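Local coordinates for protein Exo-1,5-alpha-L-arabinofuranobiosidase (Gibberella zeae, PDB 2YDT) that probably hydrolyses alpha-1,5-linked arabinan from its end, releasing arabinobiose, and binds arabinofuranose and an iminosugar inhibitor in its pocket, at residues 160-169 with 250-258; 176-185 with 199-210. One frame throughout, in Å; residues are numbered along the deposited sequence. Where two conformers were deposited one is given.

How the contacts relate
The chain folds into six four-stranded antiparallel sheets, consistent with the six-bladed propeller of sialidase-like proteins. Both contacts involve the sheet of strands 154-162, 165-172, 182-188 and 198-201. Contact 1 packs the hairpin of its first two strands against the loop 250-258 of the next sheet. Contact 2 pairs its last two strands and follows the chain into strand 209-217, the first of that next sheet. Along the chain contact 2 is nested within the loop that contact 1 closes. Their centres lie about 19 Å apart, and they touch at several points, among them Tyr169 against Asp200. Both therefore join the same two neighbouring sheets, and contact 2 alone reaches the iminosugar.

Contact 1. Residues 160-169 with 250-258; sequences MTYKEKLILY and SKDPQKFLN. With SO4 (sulfate ion), chain G; SO4 (sulfate ion), chain H.
Pro253 points the CD and CG corner of its ring at one face of Tyr162. Its CD sits 3.5 Å from the ring centroid, only 12° off the normal, which makes a CH-pi contact. Lys163 CG lies over the opposite face, so the ring is held from both sides. With chi1 at 176° the Tyr162 ring extends away from its own backbone N and reaches beneath the proline. Next to this, Pro253 CB is 3.7 Å from Met160 CE. Ile167 CD1 touches Gln254 CG at 3.9 Å.

Two hydrogen bonds flank this apolar patch. Tyr169 OH donates to Pro253 O over 2.7 Å, from well above the carbonyl plane. The acceptor lies at the edge of the Tyr169 ring, near its plane. At the outer end Lys165 runs straight beyond CG and its NZ donates to Gln254 OE1 over 2.9 Å, in the amide plane and on a lone pair. A water accepts from both Lys165 NZ and Gln254 NE2.

Each segment contains a turn. Tyr162 to Lys165 form a type II' turn closing the hairpin of strands 154-162 and 165-172. Asp252 to Lys255 form a type I turn in the loop between strands 245-250 and 262-263. The contact thus joins two adjacent sheets of a propeller-like fold.

Asp252 sets the second turn. Its OD1 accepts from Gln254 N, an Asx turn, and from Gln254 NE2 at 3.1 Å through the syn lone pair. The second bond fixes the Gln254 amide, so that OE1 is left for Lys165. Further out, Tyr223 of strand 223-230 packs on Met160, Pro253 and Phe256. Next to Tyr162 in the hairpin turn, Lys163 N donates to a sulfate oxygen, O2, at 2.8 Å; this ion probably comes from the crystallisation liquor.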
loop_
_atom_site.group_PDB
_atom_site.type_symbol
_atom_site.label_atom_id
_atom_site.label_comp_id
_atom_site.label_asym_id
_atom_site.label_seq_id
_atom_site.Cartn_x
_atom_site.Cartn_y
_atom_site.Cartn_z
ATOM N N MET A 160 0.461 -8.309 -6.595
ATOM C CA MET A 160 0.062 -8.093 -7.983
ATOM C C MET A 160 0.334 -9.360 -8.813
ATOM O O MET A 160 1.372 -9.997 -8.679
ATOM C CB MET A 160 0.871 -6.935 -8.581
ATOM C CG MET A 160 0.367 -6.493 -9.950
ATOM S SD MET A 160 1.435 -5.253 -10.747
ATOM C CE MET A 160 2.802 -6.282 -11.204
ATOM N N THR A 161 -0.595 -9.696 -9.701
ATOM C CA THR A 161 -0.422 -10.812 -10.624
ATOM C C THR A 161 0.406 -10.384 -11.831
ATOM O O THR A 161 0.275 -9.245 -12.307
ATOM C CB THR A 161 -1.778 -11.364 -11.048
ATOM O OG1 THR A 161 -2.433 -11.985 -9.919
ATOM C CG2 THR A 161 -1.652 -12.446 -12.162
ATOM N N TYR A 162 1.249 -11.286 -12.326
ATOM C CA TYR A 162 1.948 -11.102 -13.625
ATOM C C TYR A 162 1.979 -12.442 -14.316
ATOM O O TYR A 162 2.645 -13.353 -13.840
ATOM C CB TYR A 162 3.366 -10.594 -13.438
ATOM C CG TYR A 162 4.152 -10.482 -14.738
ATOM C CD1 TYR A 162 3.741 -9.616 -15.750
ATOM C CD2 TYR A 162 5.267 -11.286 -14.970
ATOM C CE1 TYR A 162 4.442 -9.510 -16.952
ATOM C CE2 TYR A 162 5.973 -11.158 -16.139
ATOM C CZ TYR A 162 5.557 -10.286 -17.115
ATOM O OH TYR A 162 6.306 -10.170 -18.283
ATOM N N LYS A 163 1.226 -12.560 -15.406
ATOM C CA LYS A 163 1.135 -13.815 -16.148
ATOM C C LYS A 163 0.717 -14.941 -15.207
ATOM O O LYS A 163 -0.333 -14.871 -14.575
ATOM C CB LYS A 163 2.466 -14.024 -16.912
ATOM C CG LYS A 163 2.723 -12.923 -17.940
ATOM C CD LYS A 163 3.916 -13.227 -18.851
ATOM C CE LYS A 163 4.060 -12.287 -20.046
ATOM N NZ LYS A 163 2.792 -11.631 -20.534
ATOM N N GLU A 164 1.504 -15.981 -15.080
ATOM C CA GLU A 164 1.055 -17.106 -14.291
ATOM C C GLU A 164 1.509 -17.037 -12.829
ATOM O O GLU A 164 1.279 -17.994 -12.070
ATOM C CB GLU A 164 1.522 -18.410 -14.953
ATOM C CG GLU A 164 2.962 -18.815 -14.608
ATOM C CD GLU A 164 4.057 -17.992 -15.244
ATOM O OE1 GLU A 164 3.804 -17.005 -15.983
ATOM O OE2 GLU A 164 5.228 -18.344 -14.987
ATOM N N LYS A 165 2.133 -15.923 -12.433
ATOM C CA LYS A 165 2.653 -15.777 -11.068
ATOM C C LYS A 165 1.907 -14.718 -10.276
ATOM O O LYS A 165 1.437 -13.724 -10.831
ATOM C CB LYS A 165 4.122 -15.387 -11.058
ATOM C CG LYS A 165 5.065 -16.378 -11.707
ATOM C CD LYS A 165 6.451 -15.842 -11.751
ATOM C CE LYS A 165 7.325 -16.652 -12.680
ATOM N NZ LYS A 165 8.734 -16.213 -12.685
ATOM N N LEU A 166 1.857 -14.918 -8.978
ATOM C CA LEU A 166 1.457 -13.841 -8.044
ATOM C C LEU A 166 2.753 -13.315 -7.400
ATOM O O LEU A 166 3.568 -14.079 -6.885
ATOM C CB LEU A 166 0.486 -14.356 -6.989
ATOM C CG LEU A 166 0.059 -13.389 -5.876
ATOM C CD1 LEU A 166 -0.810 -12.265 -6.446
ATOM C CD2 LEU A 166 -0.652 -14.141 -4.725
ATOM N N ILE A 167 2.948 -12.002 -7.463
ATOM C CA ILE A 167 4.140 -11.356 -6.904
ATOM C C ILE A 167 3.774 -10.615 -5.622
ATOM O O ILE A 167 2.774 -9.902 -5.580
ATOM C CB ILE A 167 4.776 -10.339 -7.896
ATOM C CG1 ILE A 167 4.946 -10.974 -9.286
ATOM C CG2 ILE A 167 6.112 -9.809 -7.358
ATOM C CD1 ILE A 167 5.404 -10.031 -10.329
ATOM N N LEU A 168 4.590 -10.794 -4.593
ATOM C CA LEU A 168 4.458 -10.079 -3.332
ATOM C C LEU A 168 5.723 -9.285 -3.143
ATOM O O LEU A 168 6.802 -9.834 -2.938
ATOM C CB LEU A 168 4.182 -11.031 -2.166
ATOM C CG LEU A 168 3.661 -10.388 -0.888
ATOM C CD1 LEU A 168 2.938 -11.409 0.001
ATOM C CD2 LEU A 168 4.809 -9.726 -0.118
ATOM N N TYR A 169 5.561 -7.959 -3.239
ATOM C CA TYR A 169 6.626 -6.969 -3.077
ATOM C C TYR A 169 6.643 -6.487 -1.653
ATOM O O TYR A 169 5.591 -6.292 -1.043
ATOM C CB TYR A 169 6.338 -5.755 -3.955
ATOM C CG TYR A 169 6.266 -6.009 -5.441
ATOM C CD1 TYR A 169 7.403 -5.897 -6.247
ATOM C CD2 TYR A 169 5.070 -6.263 -6.057
ATOM C CE1 TYR A 169 7.339 -6.110 -7.622
ATOM C CE2 TYR A 169 5.007 -6.495 -7.425
ATOM C CZ TYR A 169 6.132 -6.393 -8.187
ATOM O OH TYR A 169 6.030 -6.596 -9.558
ATOM N N SER A 250 9.052 -0.734 -16.194
ATOM C CA SER A 250 9.521 -2.018 -16.718
ATOM C C SER A 250 8.405 -2.804 -17.393
ATOM O O SER A 250 7.298 -2.866 -16.901
ATOM C CB SER A 250 10.154 -2.875 -15.608
ATOM O OG SER A 250 10.784 -4.042 -16.151
ATOM N N LYS A 251 8.736 -3.451 -18.508
ATOM C CA LYS A 251 7.854 -4.393 -19.126
ATOM C C LYS A 251 7.624 -5.641 -18.282
ATOM O O LYS A 251 6.496 -6.161 -18.212
ATOM C CB LYS A 251 8.424 -4.786 -20.488
ATOM C CG LYS A 251 7.439 -4.662 -21.550
ATOM C CD LYS A 251 7.261 -3.185 -21.925
ATOM C CE LYS A 251 7.130 -2.937 -23.454
ATOM N NZ LYS A 251 6.380 -1.639 -23.883
ATOM N N ASP A 252 8.683 -6.083 -17.612
ATOM C CA ASP A 252 8.633 -7.222 -16.740
ATOM C C ASP A 252 8.714 -6.702 -15.294
ATOM O O ASP A 252 9.755 -6.186 -14.889
ATOM C CB ASP A 252 9.800 -8.167 -17.020
ATOM C CG ASP A 252 9.711 -9.464 -16.220
ATOM O OD1 ASP A 252 9.051 -9.533 -15.146
ATOM O OD2 ASP A 252 10.338 -10.475 -16.646
ATOM N N PRO A 253 7.606 -6.827 -14.518
ATOM C CA PRO A 253 7.572 -6.245 -13.173
ATOM C C PRO A 253 8.363 -7.067 -12.134
ATOM O O PRO A 253 8.404 -6.746 -10.926
ATOM C CB PRO A 253 6.069 -6.174 -12.894
ATOM C CG PRO A 253 5.556 -7.366 -13.566
ATOM C CD PRO A 253 6.314 -7.459 -14.855
ATOM N N GLN A 254 9.036 -8.108 -12.599
ATOM C CA GLN A 254 10.040 -8.836 -11.806
ATOM C C GLN A 254 11.455 -8.257 -11.907
ATOM O O GLN A 254 12.389 -8.714 -11.221
ATOM C CB GLN A 254 10.082 -10.312 -12.210
ATOM C CG GLN A 254 8.765 -11.043 -12.021
ATOM C CD GLN A 254 8.764 -12.381 -12.717
ATOM O OE1 GLN A 254 8.863 -13.428 -12.060
ATOM N NE2 GLN A 254 8.665 -12.364 -14.061
ATOM N N LYS A 255 11.607 -7.291 -12.810
ATOM C CA LYS A 255 12.903 -6.760 -13.184
ATOM C C LYS A 255 13.001 -5.256 -13.057
ATOM O O LYS A 255 13.571 -4.569 -13.928
ATOM C CB LYS A 255 13.213 -7.171 -14.629
ATOM C CG LYS A 255 13.237 -8.680 -14.874
ATOM C CD LYS A 255 13.769 -8.965 -16.321
ATOM C CE LYS A 255 13.706 -10.420 -16.654
ATOM N NZ LYS A 255 14.730 -11.155 -15.897
ATOM N N PHE A 256 12.505 -4.714 -11.959
ATOM C CA PHE A 256 12.716 -3.292 -11.697
ATOM C C PHE A 256 14.162 -2.944 -11.310
ATOM O O PHE A 256 14.548 -1.785 -11.411
ATOM C CB PHE A 256 11.716 -2.758 -10.664
ATOM C CG PHE A 256 10.274 -2.725 -11.162
ATOM C CD1 PHE A 256 9.928 -1.898 -12.209
ATOM C CD2 PHE A 256 9.288 -3.534 -10.572
ATOM C CE1 PHE A 256 8.599 -1.835 -12.667
ATOM C CE2 PHE A 256 7.986 -3.482 -11.000
ATOM C CZ PHE A 256 7.632 -2.636 -12.044
ATOM N N LEU A 257 14.946 -3.909 -10.841
ATOM C CA LEU A 257 16.240 -3.610 -10.227
ATOM C C LEU A 257 17.179 -2.911 -11.209
ATOM O O LEU A 257 17.937 -2.009 -10.803
ATOM C CB LEU A 257 16.892 -4.866 -9.700
ATOM C CG LEU A 257 18.296 -4.679 -9.133
ATOM C CD1 LEU A 257 18.249 -3.817 -7.871
ATOM C CD2 LEU A 257 18.908 -6.037 -8.841
ATOM N N ASN A 258 17.125 -3.309 -12.484
ATOM C CA ASN A 258 18.050 -2.773 -13.512
ATOM C C ASN A 258 17.564 -1.564 -14.272
ATOM O O ASN A 258 18.213 -1.117 -15.233
ATOM C CB ASN A 258 18.418 -3.848 -14.540
ATOM C CG ASN A 258 17.368 -3.988 -15.638
ATOM O OD1 ASN A 258 17.651 -3.890 -16.857
ATOM N ND2 ASN A 258 16.169 -4.151 -15.228
HETATM S S SO4 G . -1.196 -10.109 -16.553
HETATM O O1 SO4 G . -1.496 -10.672 -15.242
HETATM O O2 SO4 G . 0.141 -10.497 -16.963
HETATM O O3 SO4 G . -2.155 -10.598 -17.543
HETATM O O4 SO4 G . -1.312 -8.651 -16.429
HETATM S S SO4 H . -3.881 -7.108 -10.641
HETATM O O1 SO4 H . -2.800 -7.972 -10.258
HETATM O O2 SO4 H . -3.810 -5.845 -9.846
HETATM O O3 SO4 H . -3.812 -6.842 -12.071
HETATM O O4 SO4 H . -5.171 -7.735 -10.410
HETATM O O HOH W 1 8.204 -12.276 -18.597
HETATM O O HOH W 2 8.372 -14.830 -15.580
#

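Contact 2. Residues 176-185 with 199-210; sequences NATHSQKLVH and DDTKYANYYARP. With EDG (1,4-dideoxy-1,4-imino-L-arabinitol), chain B.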
loop_
_atom_site.group_PDB
_atom_site.type_symbol
_atom_site.label_atom_id
_atom_site.label_comp_id
_atom_site.label_asym_id
_atom_site.label_seq_id
_atom_site.Cartn_x
_atom_site.Cartn_y
_atom_site.Cartn_z
ATOM N N ASN A 176 21.501 -6.675 6.346
ATOM C CA ASN A 176 21.714 -5.593 7.305
ATOM C C ASN A 176 23.143 -5.101 7.413
ATOM O O ASN A 176 23.365 -4.099 8.089
ATOM C CB ASN A 176 21.159 -5.917 8.694
ATOM C CG ASN A 176 21.854 -7.113 9.352
ATOM O OD1 ASN A 176 22.312 -8.013 8.665
ATOM N ND2 ASN A 176 21.959 -7.098 10.677
ATOM N N ALA A 177 24.065 -5.774 6.745
ATOM C CA ALA A 177 25.448 -5.303 6.645
ATOM C C ALA A 177 25.731 -4.534 5.364
ATOM O O ALA A 177 26.797 -3.974 5.236
ATOM C CB ALA A 177 26.424 -6.477 6.803
ATOM N N THR A 178 24.780 -4.498 4.412
ATOM C CA THR A 178 24.976 -3.912 3.114
ATOM C C THR A 178 23.929 -2.851 2.745
ATOM O O THR A 178 24.227 -1.888 2.067
ATOM C CB THR A 178 24.932 -5.012 2.047
ATOM O OG1 THR A 178 25.795 -6.095 2.454
ATOM C CG2 THR A 178 25.404 -4.493 0.696
ATOM N N HIS A 179 22.687 -3.031 3.208
ATOM C CA HIS A 179 21.635 -2.042 2.969
ATOM C C HIS A 179 20.765 -1.852 4.201
ATOM O O HIS A 179 20.141 -2.791 4.651
ATOM C CB HIS A 179 20.752 -2.465 1.776
ATOM C CG HIS A 179 21.527 -2.742 0.534
ATOM N ND1 HIS A 179 22.013 -1.748 -0.297
ATOM C CD2 HIS A 179 21.868 -3.921 -0.036
ATOM C CE1 HIS A 179 22.667 -2.312 -1.301
ATOM N NE2 HIS A 179 22.588 -3.629 -1.173
ATOM N N SER A 180 20.726 -0.630 4.738
ATOM C CA SER A 180 19.859 -0.341 5.892
ATOM C C SER A 180 18.444 -0.879 5.620
ATOM O O SER A 180 17.813 -1.537 6.492
ATOM C CB SER A 180 19.833 1.174 6.174
ATOM O OG SER A 180 19.020 1.486 7.282
ATOM N N GLN A 181 17.960 -0.634 4.417
ATOM C CA GLN A 181 16.786 -1.330 3.904
ATOM C C GLN A 181 16.930 -1.422 2.378
ATOM O O GLN A 181 17.566 -0.559 1.744
ATOM C CB GLN A 181 15.490 -0.616 4.250
ATOM C CG GLN A 181 14.223 -1.444 4.004
ATOM C CD GLN A 181 12.968 -0.778 4.536
ATOM O OE1 GLN A 181 12.571 -1.018 5.662
ATOM N NE2 GLN A 181 12.387 0.153 3.753
ATOM N N LYS A 182 16.336 -2.468 1.801
ATOM C CA LYS A 182 16.191 -2.591 0.359
ATOM C C LYS A 182 14.769 -3.084 0.063
ATOM O O LYS A 182 14.011 -3.369 0.982
ATOM C CB LYS A 182 17.267 -3.513 -0.233
ATOM C CG LYS A 182 17.179 -4.963 0.240
ATOM C CD LYS A 182 18.239 -5.863 -0.414
ATOM C CE LYS A 182 18.105 -7.315 -0.056
ATOM N NZ LYS A 182 19.254 -8.092 -0.732
ATOM N N LEU A 183 14.422 -3.155 -1.212
ATOM C CA LEU A 183 13.102 -3.541 -1.703
ATOM C C LEU A 183 13.253 -4.834 -2.486
ATOM O O LEU A 183 14.182 -4.976 -3.292
ATOM C CB LEU A 183 12.505 -2.440 -2.597
ATOM C CG LEU A 183 12.143 -1.192 -1.824
ATOM C CD1 LEU A 183 11.787 -0.049 -2.752
ATOM C CD2 LEU A 183 10.945 -1.495 -0.877
ATOM N N VAL A 184 12.365 -5.786 -2.209
ATOM C CA VAL A 184 12.462 -7.150 -2.727
ATOM C C VAL A 184 11.107 -7.717 -3.026
ATOM O O VAL A 184 10.087 -7.143 -2.642
ATOM C CB VAL A 184 13.148 -8.107 -1.725
ATOM C CG1 VAL A 184 14.504 -7.599 -1.235
ATOM C CG2 VAL A 184 12.265 -8.379 -0.497
ATOM N N HIS A 185 11.075 -8.868 -3.712
ATOM C CA HIS A 185 9.820 -9.601 -3.917
ATOM C C HIS A 185 10.044 -11.095 -3.855
ATOM O O HIS A 185 11.175 -11.590 -3.977
ATOM C CB HIS A 185 9.108 -9.221 -5.213
ATOM C CG HIS A 185 9.707 -9.798 -6.459
ATOM N ND1 HIS A 185 10.525 -9.075 -7.306
ATOM C CD2 HIS A 185 9.552 -11.018 -7.036
ATOM C CE1 HIS A 185 10.876 -9.842 -8.332
ATOM N NE2 HIS A 185 10.316 -11.036 -8.181
ATOM N N ASP A 199 15.776 -9.141 -5.562
ATOM C CA ASP A 199 15.906 -7.701 -5.287
ATOM C C ASP A 199 15.211 -6.872 -6.361
ATOM O O ASP A 199 15.321 -7.171 -7.580
ATOM C CB ASP A 199 17.367 -7.306 -5.220
ATOM C CG ASP A 199 18.077 -7.852 -3.980
ATOM O OD1 ASP A 199 17.421 -8.361 -3.046
ATOM O OD2 ASP A 199 19.332 -7.914 -3.994
ATOM N N ASP A 200 14.483 -5.835 -5.913
ATOM C CA ASP A 200 13.751 -4.921 -6.771
ATOM C C ASP A 200 14.419 -3.541 -6.887
ATOM O O ASP A 200 14.272 -2.885 -7.924
ATOM C CB ASP A 200 12.317 -4.720 -6.275
ATOM C CG ASP A 200 11.475 -5.966 -6.378
ATOM O OD1 ASP A 200 11.634 -6.716 -7.358
ATOM O OD2 ASP A 200 10.656 -6.174 -5.438
ATOM N N THR A 201 15.042 -3.080 -5.803
ATOM C CA THR A 201 15.647 -1.749 -5.743
ATOM C C THR A 201 16.534 -1.732 -4.516
ATOM O O THR A 201 16.122 -2.110 -3.422
ATOM C CB THR A 201 14.574 -0.609 -5.672
ATOM O OG1 THR A 201 14.102 -0.308 -6.986
ATOM C CG2 THR A 201 15.137 0.672 -5.058
ATOM N N LYS A 202 17.785 -1.326 -4.706
ATOM C CA LYS A 202 18.738 -1.206 -3.623
ATOM C C LYS A 202 19.804 -0.191 -4.000
ATOM O O LYS A 202 20.062 0.039 -5.171
ATOM C CB LYS A 202 19.406 -2.535 -3.294
ATOM C CG LYS A 202 20.223 -3.145 -4.408
ATOM C CD LYS A 202 20.552 -4.599 -4.068
ATOM C CE LYS A 202 21.340 -5.261 -5.174
ATOM N NZ LYS A 202 21.557 -6.684 -4.819
ATOM N N TYR A 203 20.415 0.409 -2.993
ATOM C CA TYR A 203 21.363 1.502 -3.171
ATOM C C TYR A 203 22.679 1.232 -2.435
ATOM O O TYR A 203 22.700 0.767 -1.335
ATOM C CB TYR A 203 20.724 2.819 -2.730
ATOM C CG TYR A 203 19.657 3.272 -3.693
ATOM C CD1 TYR A 203 19.964 3.912 -4.888
ATOM C CD2 TYR A 203 18.311 2.991 -3.466
ATOM C CE1 TYR A 203 18.998 4.286 -5.768
ATOM C CE2 TYR A 203 17.343 3.348 -4.353
ATOM C CZ TYR A 203 17.669 4.016 -5.525
ATOM O OH TYR A 203 16.718 4.363 -6.450
ATOM N N ALA A 204 23.785 1.549 -3.098
ATOM C CA ALA A 204 25.136 1.344 -2.589
ATOM C C ALA A 204 25.449 2.082 -1.287
ATOM O O ALA A 204 26.233 1.578 -0.457
ATOM C CB ALA A 204 26.154 1.794 -3.690
ATOM N N ASN A 205 24.853 3.251 -1.107
ATOM C CA ASN A 205 24.939 3.957 0.175
ATOM C C ASN A 205 24.188 3.154 1.241
ATOM O O ASN A 205 22.955 2.999 1.147
ATOM C CB ASN A 205 24.382 5.376 0.080
ATOM C CG ASN A 205 24.584 6.171 1.375
ATOM O OD1 ASN A 205 24.308 5.671 2.461
ATOM N ND2 ASN A 205 25.036 7.417 1.258
ATOM N N TYR A 206 24.925 2.663 2.237
ATOM C CA TYR A 206 24.372 1.781 3.268
ATOM C C TYR A 206 23.147 2.423 3.899
ATOM O O TYR A 206 22.158 1.737 4.224
ATOM C CB TYR A 206 25.379 1.492 4.385
ATOM C CG TYR A 206 24.753 0.698 5.471
ATOM C CD1 TYR A 206 24.609 -0.678 5.353
ATOM C CD2 TYR A 206 24.247 1.312 6.604
ATOM C CE1 TYR A 206 23.955 -1.407 6.321
ATOM C CE2 TYR A 206 23.659 0.585 7.576
ATOM C CZ TYR A 206 23.492 -0.761 7.440
ATOM O OH TYR A 206 22.848 -1.473 8.429
ATOM N N TYR A 207 23.227 3.724 4.167
ATOM C CA TYR A 207 22.179 4.375 4.937
ATOM C C TYR A 207 20.905 4.692 4.155
ATOM O O TYR A 207 19.925 5.103 4.744
ATOM C CB TYR A 207 22.745 5.614 5.629
ATOM C CG TYR A 207 23.680 5.188 6.734
ATOM C CD1 TYR A 207 23.172 4.592 7.893
ATOM C CD2 TYR A 207 25.048 5.312 6.599
ATOM C CE1 TYR A 207 23.996 4.166 8.891
ATOM C CE2 TYR A 207 25.886 4.877 7.606
ATOM C CZ TYR A 207 25.352 4.321 8.737
ATOM O OH TYR A 207 26.204 3.880 9.732
ATOM N N ALA A 208 20.905 4.479 2.828
ATOM C CA ALA A 208 19.696 4.641 2.031
ATOM C C ALA A 208 18.656 3.604 2.460
ATOM O O ALA A 208 18.992 2.487 2.806
ATOM C CB ALA A 208 19.971 4.486 0.541
ATOM N N ARG A 209 17.406 4.024 2.424
ATOM C CA ARG A 209 16.255 3.193 2.863
ATOM C C ARG A 209 15.115 3.375 1.870
ATOM O O ARG A 209 14.079 3.977 2.166
ATOM C CB ARG A 209 15.813 3.527 4.286
ATOM C CG ARG A 209 16.828 3.158 5.341
ATOM C CD ARG A 209 16.405 3.699 6.703
ATOM N NE ARG A 209 15.196 3.040 7.147
ATOM C CZ ARG A 209 15.123 1.804 7.633
ATOM N NH1 ARG A 209 16.205 1.088 7.903
ATOM N NH2 ARG A 209 13.932 1.303 7.897
ATOM N N PRO A 210 15.263 2.807 0.648
ATOM C CA PRO A 210 14.093 2.689 -0.223
ATOM C C PRO A 210 13.061 1.818 0.475
ATOM O O PRO A 210 13.442 0.839 1.111
ATOM C CB PRO A 210 14.644 2.002 -1.486
ATOM C CG PRO A 210 15.805 1.188 -0.955
ATOM C CD PRO A 210 16.423 2.060 0.120
HETATM O "O2'" EDG B . 9.779 1.189 4.366
HETATM C "C2'" EDG B . 10.043 1.847 5.638
HETATM C "C1'" EDG B . 9.040 2.963 5.852
HETATM N "N4'" EDG B . 8.216 2.528 6.988
HETATM C "C3'" EDG B . 9.917 0.907 6.844
HETATM O "O3'" EDG B . 11.179 0.549 7.450
HETATM C "C4'" EDG B . 9.060 1.704 7.845
HETATM C "C5'" EDG B . 8.277 0.882 8.832
HETATM O "O5'" EDG B . 7.783 1.771 9.822
HETATM O O HOH W 3 26.234 -0.983 0.369
HETATM O O HOH W 4 21.027 0.993 1.442
HETATM O O HOH W 5 23.777 -5.754 -2.793
HETATM O O HOH W 6 19.690 4.141 7.476
HETATM O O HOH W 7 19.158 0.110 -0.420
#
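Asp199 faces Lys182, whose extended chain brings NZ to OD1 at 3.0 Å. Asp199 OD2 also takes Lys202 NZ, on its anti side, so one carboxylate joins two lysines. Lys182 NZ has a further salt-bridge partner in Asp175.

Asp200 OD1 accepts from His185 ND1 over 2.6 Å. It uses its syn lone pair, and ring and carboxylate are nearly coplanar, 12° apart. Asp200 N and Thr201 N both donate to Leu183 O, a classic beta bulge. Thr201 O takes Leu183 N in return.

Lys202 CB lies over one face of the His179 ring. Tyr203 O meets that ring at its edge, through a weak bond from ND1.

Tyr206 grips the incoming loop twice. Its OH donates to Asn176 O over 2.7 Å, and its backbone O takes Ser180 N, which also lies above the ring.

Arg209 bends at chi3 (66°), and NH1 donates to Ser180 OG at 2.9 Å, in the guanidinium plane. Gln181 NE2 donates to Pro210 O almost straight, at 174°, and also to O2' of the iminosugar. Gln181 OE1 accepts from the inhibitor's O3' at 2.8 Å.

Strand 182-188 pairs with 165-172 on one side and with the edge strand 198-201 on the other, as an antiparallel hairpin. Leu183, Asp200 and Thr201 pack on Tyr225 of strand 223-230 in the next sheet.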